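PDB 2BAS: YkuI protein from Bacillus subtilis, which binds the second messenger cyclic di-GMP through its EAL domain and probably acts as a cyclic-di-GMP phosphodiesterase. Local coordinates for residues V38-Q43 with R94-R99; F334-C339 with G348-Q353. All blocks are in the same frame, centred on the assembly; numbering follows the deposited sequence.

Contact 1: V38-Q43 with R94-R99; sequences VLPYYQ and RQALDR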
loop_
_atom_site.group_PDB
_atom_site.type_symbol
_atom_site.label_atom_id
_atom_site.label_comp_id
_atom_site.label_asym_id
_atom_site.label_seq_id
_atom_site.Cartn_x
_atom_site.Cartn_y
_atom_site.Cartn_z
ATOM N N VAL A 38 -13.756 -12.325 39.159
ATOM C CA VAL A 38 -13.483 -11.932 37.777
ATOM C C VAL A 38 -14.548 -10.965 37.250
ATOM O O VAL A 38 -15.742 -11.122 37.542
ATOM C CB VAL A 38 -13.376 -13.191 36.879
ATOM C CG1 VAL A 38 -13.585 -12.857 35.427
ATOM C CG2 VAL A 38 -12.033 -13.870 37.093
ATOM N N LEU A 39 -14.106 -9.966 36.490
ATOM C CA LEU A 39 -15.010 -8.955 35.970
ATOM C C LEU A 39 -14.501 -8.319 34.672
ATOM O O LEU A 39 -13.292 -8.309 34.419
ATOM C CB LEU A 39 -15.259 -7.869 37.036
ATOM C CG LEU A 39 -14.153 -6.877 37.431
ATOM C CD1 LEU A 39 -14.700 -5.825 38.386
ATOM C CD2 LEU A 39 -12.918 -7.567 38.039
ATOM N N PRO A 40 -15.427 -7.801 33.836
ATOM C CA PRO A 40 -15.015 -7.022 32.675
ATOM C C PRO A 40 -14.719 -5.559 33.002
ATOM O O PRO A 40 -15.379 -4.962 33.844
ATOM C CB PRO A 40 -16.233 -7.109 31.750
ATOM C CG PRO A 40 -17.395 -7.250 32.668
ATOM C CD PRO A 40 -16.896 -7.960 33.897
ATOM N N TYR A 41 -13.704 -5.009 32.350
ATOM C CA TYR A 41 -13.483 -3.575 32.330
ATOM C C TYR A 41 -13.748 -3.098 30.913
ATOM O O TYR A 41 -13.961 -3.916 30.009
ATOM C CB TYR A 41 -12.059 -3.243 32.747
ATOM C CG TYR A 41 -11.938 -2.699 34.141
ATOM C CD1 TYR A 41 -12.660 -3.256 35.198
ATOM C CD2 TYR A 41 -11.078 -1.635 34.413
ATOM C CE1 TYR A 41 -12.536 -2.756 36.491
ATOM C CE2 TYR A 41 -10.942 -1.127 35.703
ATOM C CZ TYR A 41 -11.676 -1.694 36.732
ATOM O OH TYR A 41 -11.546 -1.193 38.007
ATOM N N TYR A 42 -13.746 -1.779 30.714
ATOM C CA TYR A 42 -14.046 -1.205 29.398
ATOM C C TYR A 42 -13.151 -0.020 29.037
ATOM O O TYR A 42 -12.734 0.750 29.907
ATOM C CB TYR A 42 -15.515 -0.764 29.335
ATOM C CG TYR A 42 -16.525 -1.779 29.855
ATOM C CD1 TYR A 42 -16.889 -1.803 31.201
ATOM C CD2 TYR A 42 -17.120 -2.708 28.996
ATOM C CE1 TYR A 42 -17.813 -2.737 31.682
ATOM C CE2 TYR A 42 -18.039 -3.635 29.464
ATOM C CZ TYR A 42 -18.382 -3.643 30.809
ATOM O OH TYR A 42 -19.293 -4.560 31.270
ATOM N N GLN A 43 -12.860 0.120 27.746
ATOM C CA GLN A 43 -12.139 1.280 27.243
ATOM C C GLN A 43 -12.880 1.842 26.040
ATOM O O GLN A 43 -13.145 1.132 25.077
ATOM C CB GLN A 43 -10.688 0.938 26.898
ATOM C CG GLN A 43 -9.809 2.180 26.653
ATOM C CD GLN A 43 -8.340 1.846 26.456
ATOM O OE1 GLN A 43 -7.975 0.723 26.093
ATOM N NE2 GLN A 43 -7.486 2.831 26.689
ATOM N N ARG A 94 -20.108 -12.693 29.211
ATOM C CA ARG A 94 -21.491 -12.671 29.679
ATOM C C ARG A 94 -21.802 -11.499 30.611
ATOM O O ARG A 94 -22.838 -10.849 30.463
ATOM C CB ARG A 94 -21.861 -14.000 30.329
ATOM C CG ARG A 94 -21.987 -15.127 29.327
ATOM C CD ARG A 94 -22.167 -16.478 30.006
ATOM N NE ARG A 94 -22.123 -17.533 28.999
ATOM C CZ ARG A 94 -23.174 -17.970 28.305
ATOM N NH1 ARG A 94 -24.390 -17.468 28.513
ATOM N NH2 ARG A 94 -23.004 -18.924 27.396
ATOM N N GLN A 95 -20.912 -11.215 31.556
ATOM C CA GLN A 95 -21.095 -10.056 32.418
ATOM C C GLN A 95 -21.140 -8.782 31.599
ATOM O O GLN A 95 -21.951 -7.895 31.867
ATOM C CB GLN A 95 -19.967 -9.944 33.430
ATOM C CG GLN A 95 -20.037 -10.936 34.560
ATOM C CD GLN A 95 -18.894 -10.757 35.524
ATOM O OE1 GLN A 95 -18.722 -9.687 36.114
ATOM N NE2 GLN A 95 -18.103 -11.805 35.694
ATOM N N ALA A 96 -20.264 -8.698 30.600
ATOM C CA ALA A 96 -20.158 -7.513 29.781
ATOM C C ALA A 96 -21.388 -7.302 28.911
ATOM O O ALA A 96 -21.903 -6.186 28.839
ATOM C CB ALA A 96 -18.903 -7.556 28.937
ATOM N N LEU A 97 -21.858 -8.357 28.249
ATOM C CA LEU A 97 -23.043 -8.226 27.400
ATOM C C LEU A 97 -24.268 -7.920 28.264
ATOM O O LEU A 97 -25.217 -7.288 27.799
ATOM C CB LEU A 97 -23.265 -9.452 26.504
ATOM C CG LEU A 97 -22.191 -9.824 25.472
ATOM C CD1 LEU A 97 -22.697 -10.881 24.513
ATOM C CD2 LEU A 97 -21.685 -8.626 24.681
ATOM N N ASP A 98 -24.233 -8.355 29.521
ATOM C CA ASP A 98 -25.261 -7.975 30.485
ATOM C C ASP A 98 -25.224 -6.456 30.713
ATOM O O ASP A 98 -26.264 -5.795 30.666
ATOM C CB ASP A 98 -25.117 -8.746 31.813
ATOM C CG ASP A 98 -25.586 -10.206 31.716
ATOM O OD1 ASP A 98 -25.855 -10.699 30.602
ATOM O OD2 ASP A 98 -25.682 -10.875 32.765
ATOM N N ARG A 99 -24.030 -5.905 30.926
ATOM C CA ARG A 99 -23.875 -4.464 31.131
ATOM C C ARG A 99 -24.352 -3.676 29.913
ATOM O O ARG A 99 -25.063 -2.680 30.067
ATOM C CB ARG A 99 -22.428 -4.108 31.502
ATOM C CG ARG A 99 -22.134 -2.621 31.669
ATOM C CD ARG A 99 -22.931 -1.975 32.792
ATOM N NE ARG A 99 -23.287 -0.591 32.462
ATOM C CZ ARG A 99 -22.704 0.496 32.968
ATOM N NH1 ARG A 99 -21.727 0.387 33.864
ATOM N NH2 ARG A 99 -23.110 1.700 32.586
#

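Contact 2: F334-C339 with G348-Q353; sequences FRIYMC and GNVFKQ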
loop_
_atom_site.group_PDB
_atom_site.type_symbol
_atom_site.label_atom_id
_atom_site.label_comp_id
_atom_site.label_asym_id
_atom_site.label_seq_id
_atom_site.Cartn_x
_atom_site.Cartn_y
_atom_site.Cartn_z
ATOM N N PHE A 334 19.200 17.806 -10.614
ATOM C CA PHE A 334 20.333 16.889 -10.820
ATOM C C PHE A 334 20.059 15.975 -12.019
ATOM O O PHE A 334 20.942 15.278 -12.492
ATOM C CB PHE A 334 20.682 16.082 -9.549
ATOM C CG PHE A 334 19.722 14.956 -9.263
ATOM C CD1 PHE A 334 20.025 13.652 -9.656
ATOM C CD2 PHE A 334 18.515 15.200 -8.618
ATOM C CE1 PHE A 334 19.148 12.603 -9.404
ATOM C CE2 PHE A 334 17.628 14.175 -8.362
ATOM C CZ PHE A 334 17.938 12.866 -8.755
ATOM N N ARG A 335 18.837 16.003 -12.521
ATOM C CA ARG A 335 18.508 15.277 -13.758
ATOM C C ARG A 335 17.413 15.996 -14.523
ATOM O O ARG A 335 16.427 16.456 -13.923
ATOM C CB ARG A 335 18.092 13.837 -13.480
ATOM C CG ARG A 335 18.215 12.945 -14.690
ATOM C CD ARG A 335 17.520 11.620 -14.503
ATOM N NE ARG A 335 18.278 10.677 -13.683
ATOM C CZ ARG A 335 17.995 10.381 -12.416
ATOM N NH1 ARG A 335 18.729 9.486 -11.768
ATOM N NH2 ARG A 335 16.973 10.968 -11.802
ATOM N N ILE A 336 17.616 16.122 -15.837
ATOM C CA ILE A 336 16.631 16.716 -16.759
ATOM C C ILE A 336 16.545 15.893 -18.054
ATOM O O ILE A 336 17.578 15.477 -18.588
ATOM C CB ILE A 336 16.964 18.199 -17.077
ATOM C CG1 ILE A 336 17.140 18.983 -15.777
ATOM C CG2 ILE A 336 15.866 18.854 -17.944
ATOM C CD1 ILE A 336 17.482 20.455 -15.956
ATOM N N TYR A 337 15.315 15.666 -18.539
ATOM C CA TYR A 337 15.036 14.937 -19.787
ATOM C C TYR A 337 13.618 15.256 -20.299
ATOM O O TYR A 337 12.789 15.769 -19.537
ATOM C CB TYR A 337 15.203 13.416 -19.590
ATOM C CG TYR A 337 14.239 12.790 -18.592
ATOM C CD1 TYR A 337 13.089 12.118 -19.011
ATOM C CD2 TYR A 337 14.475 12.889 -17.237
ATOM C CE1 TYR A 337 12.203 11.554 -18.072
ATOM C CE2 TYR A 337 13.615 12.348 -16.307
ATOM C CZ TYR A 337 12.487 11.680 -16.714
ATOM O OH TYR A 337 11.668 11.158 -15.731
HETATM N N MSE A 338 13.345 14.927 -21.570
HETATM C CA MSE A 338 12.048 15.163 -22.226
HETATM C C MSE A 338 11.420 13.899 -22.815
HETATM O O MSE A 338 12.134 13.037 -23.331
HETATM C CB MSE A 338 12.201 16.177 -23.365
HETATM C CG MSE A 338 12.176 17.636 -22.964
HETATM SE SE MSE A 338 12.918 18.816 -24.368
HETATM C CE MSE A 338 11.773 18.324 -25.967
ATOM N N CYS A 339 10.086 13.821 -22.785
ATOM C CA CYS A 339 9.334 12.684 -23.339
ATOM C C CYS A 339 8.132 13.149 -24.165
ATOM O O CYS A 339 7.650 14.268 -23.965
ATOM C CB CYS A 339 8.787 11.806 -22.206
ATOM S SG CYS A 339 9.983 11.089 -21.065
ATOM N N GLY A 348 18.521 12.291 -24.619
ATOM C CA GLY A 348 19.303 11.594 -23.609
ATOM C C GLY A 348 19.014 12.288 -22.285
ATOM O O GLY A 348 18.131 13.153 -22.217
ATOM N N ASN A 349 19.742 11.915 -21.232
ATOM C CA ASN A 349 19.626 12.597 -19.950
ATOM C C ASN A 349 20.779 13.562 -19.788
ATOM O O ASN A 349 21.864 13.329 -20.340
ATOM C CB ASN A 349 19.720 11.606 -18.782
ATOM C CG ASN A 349 18.420 10.900 -18.487
ATOM O OD1 ASN A 349 17.384 11.194 -19.073
ATOM N ND2 ASN A 349 18.471 9.951 -17.572
ATOM N N VAL A 350 20.548 14.646 -19.047
ATOM C CA VAL A 350 21.661 15.418 -18.494
ATOM C C VAL A 350 21.591 15.151 -17.002
ATOM O O VAL A 350 20.494 15.109 -16.431
ATOM C CB VAL A 350 21.694 16.936 -18.884
ATOM C CG1 VAL A 350 21.757 17.080 -20.394
ATOM C CG2 VAL A 350 20.511 17.715 -18.333
ATOM N N PHE A 351 22.750 14.919 -16.393
ATOM C CA PHE A 351 22.810 14.401 -15.035
ATOM C C PHE A 351 23.917 15.101 -14.278
ATOM O O PHE A 351 25.019 15.269 -14.799
ATOM C CB PHE A 351 23.039 12.882 -15.098
ATOM C CG PHE A 351 23.159 12.208 -13.762
ATOM C CD1 PHE A 351 22.025 11.858 -13.038
ATOM C CD2 PHE A 351 24.407 11.883 -13.243
ATOM C CE1 PHE A 351 22.126 11.209 -11.801
ATOM C CE2 PHE A 351 24.521 11.237 -12.001
ATOM C CZ PHE A 351 23.371 10.897 -11.281
ATOM N N LYS A 352 23.606 15.540 -13.061
ATOM C CA LYS A 352 24.573 16.239 -12.216
ATOM C C LYS A 352 25.201 15.282 -11.202
ATOM O O LYS A 352 24.557 14.867 -10.229
ATOM C CB LYS A 352 23.924 17.441 -11.522
ATOM C CG LYS A 352 24.898 18.336 -10.782
ATOM C CD LYS A 352 24.246 19.613 -10.265
ATOM C CE LYS A 352 25.335 20.608 -9.872
ATOM N NZ LYS A 352 24.851 21.801 -9.117
ATOM N N GLN A 353 26.460 14.936 -11.451
ATOM C CA GLN A 353 27.194 13.995 -10.627
ATOM C C GLN A 353 28.397 14.711 -10.043
ATOM O O GLN A 353 29.286 15.156 -10.776
ATOM C CB GLN A 353 27.640 12.808 -11.483
ATOM C CG GLN A 353 28.622 11.847 -10.819
ATOM C CD GLN A 353 29.458 11.087 -11.841
ATOM O OE1 GLN A 353 30.659 11.326 -11.962
ATOM N NE2 GLN A 353 28.825 10.187 -12.598
#

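Contact 1: V38-Q43 with R94-R99
P40 and Y42 of the strand pack on A96 of the helix, and this is the close part of the contact. The CB atoms of P40 and A96 are 3.9 Å apart. The proline ring also rests on the stem of Q95, with P40 CG 3.8 Å from Q95 CB; the two side chains cross at about a right angle. Two residues on, the Y42 ring reaches the next turn of the helix. Its CG stands anti to the carbonyl carbon (chi1 -47°), and the phenol end lies over the backbone of A96. Y42 OH is 3.4 Å from A96 CA and 3.2 Å from R99 CB. The methyl of A96 thus touches both the proline and the tyrosine, both buried.

Toward its two ends, at Q95 and R99, the contact is more open, and both residues are partly exposed. Q95 runs extended beyond CG toward the start of the strand. Its NE2 donates to V38 O at 3.1 Å with an N-H...O angle of 166°. The donor lies above the V38 carbonyl plane, while the acceptor lies in the amide plane of Q95. This is the one hydrogen bond between the segments. R99 gives only its CB and CG to the tyrosine, and its chain then bends at chi2 and chi3.

Strand 38-47 pairs antiparallel with strands 53-64 and 249-252 in the mixed sheet of the EAL domain, a TIM-barrel-like fold. Helix 82-100 packs on the outside of that sheet, and A96 also touches V58. F264 meets the Y42 ring edge-to-face, and helix 124-135 flanks the helix through R94, L97 and D98.

Contact 2: F334-C339 with G348-Q353
F351 CE1 comes to the edge of the F334 ring, near its plane, 3.9 Å from F334 CD1. One face of the F334 ring carries R335 CB, offset toward the rim. The F351 ring lies obliquely to the R335 guanidinium, with the planes 36° apart and R335 NH1 3.8 Å from F351 CE1. The R335 chain leaves anti to the backbone N (chi1 -160°) and bends at chi3. On the way, its CD passes 3.6 Å from N349 ND2. The N349 amide lies alongside Y337, with OD1 3.2 Å from Y337 CB, and C339 SG sits at the edge of the Y337 ring.

The backbones form an antiparallel pair. I336 and V350 are a hydrogen-bonded pair: I336 N to V350 O and V350 N to I336 O are both 3.1 Å. K352 N adds a bond of 2.7 Å to F334 O. R335 and F351 are the non-hydrogen-bonded pair. On the other face, I336 CB meets V350 CG2 at 3.8 Å.

The guanidinium of R335 finds its charged partners elsewhere, in salt bridges to D395, E397 and D418. K352 NZ bonds to T330 O. The two strands form a beta hairpin in the six-stranded antiparallel sheet. Strand 413-419 pairs with 335-340 on one side, and strand 356-360 with 349-353 on the other. Helix 318-328 covers the face of V350.

The two contacts belong to different parts of the chain. Contact 1 lies in the EAL domain and contact 2 in the C-terminal EAL-associated domain, on opposite sides of the chain's centre. Their centres are about 65 Å apart, and they share no helix or strand. Contact 1 joins a strand to a helix across a long sequence gap. It is partly buried, rests mostly on apolar packing and has a single side-chain hydrogen bond. Contact 2 joins neighbouring strands of one hairpin. It is more deeply buried, and backbone hydrogen bonds hold it. Its arginine is paired with acids from other parts of the same domain.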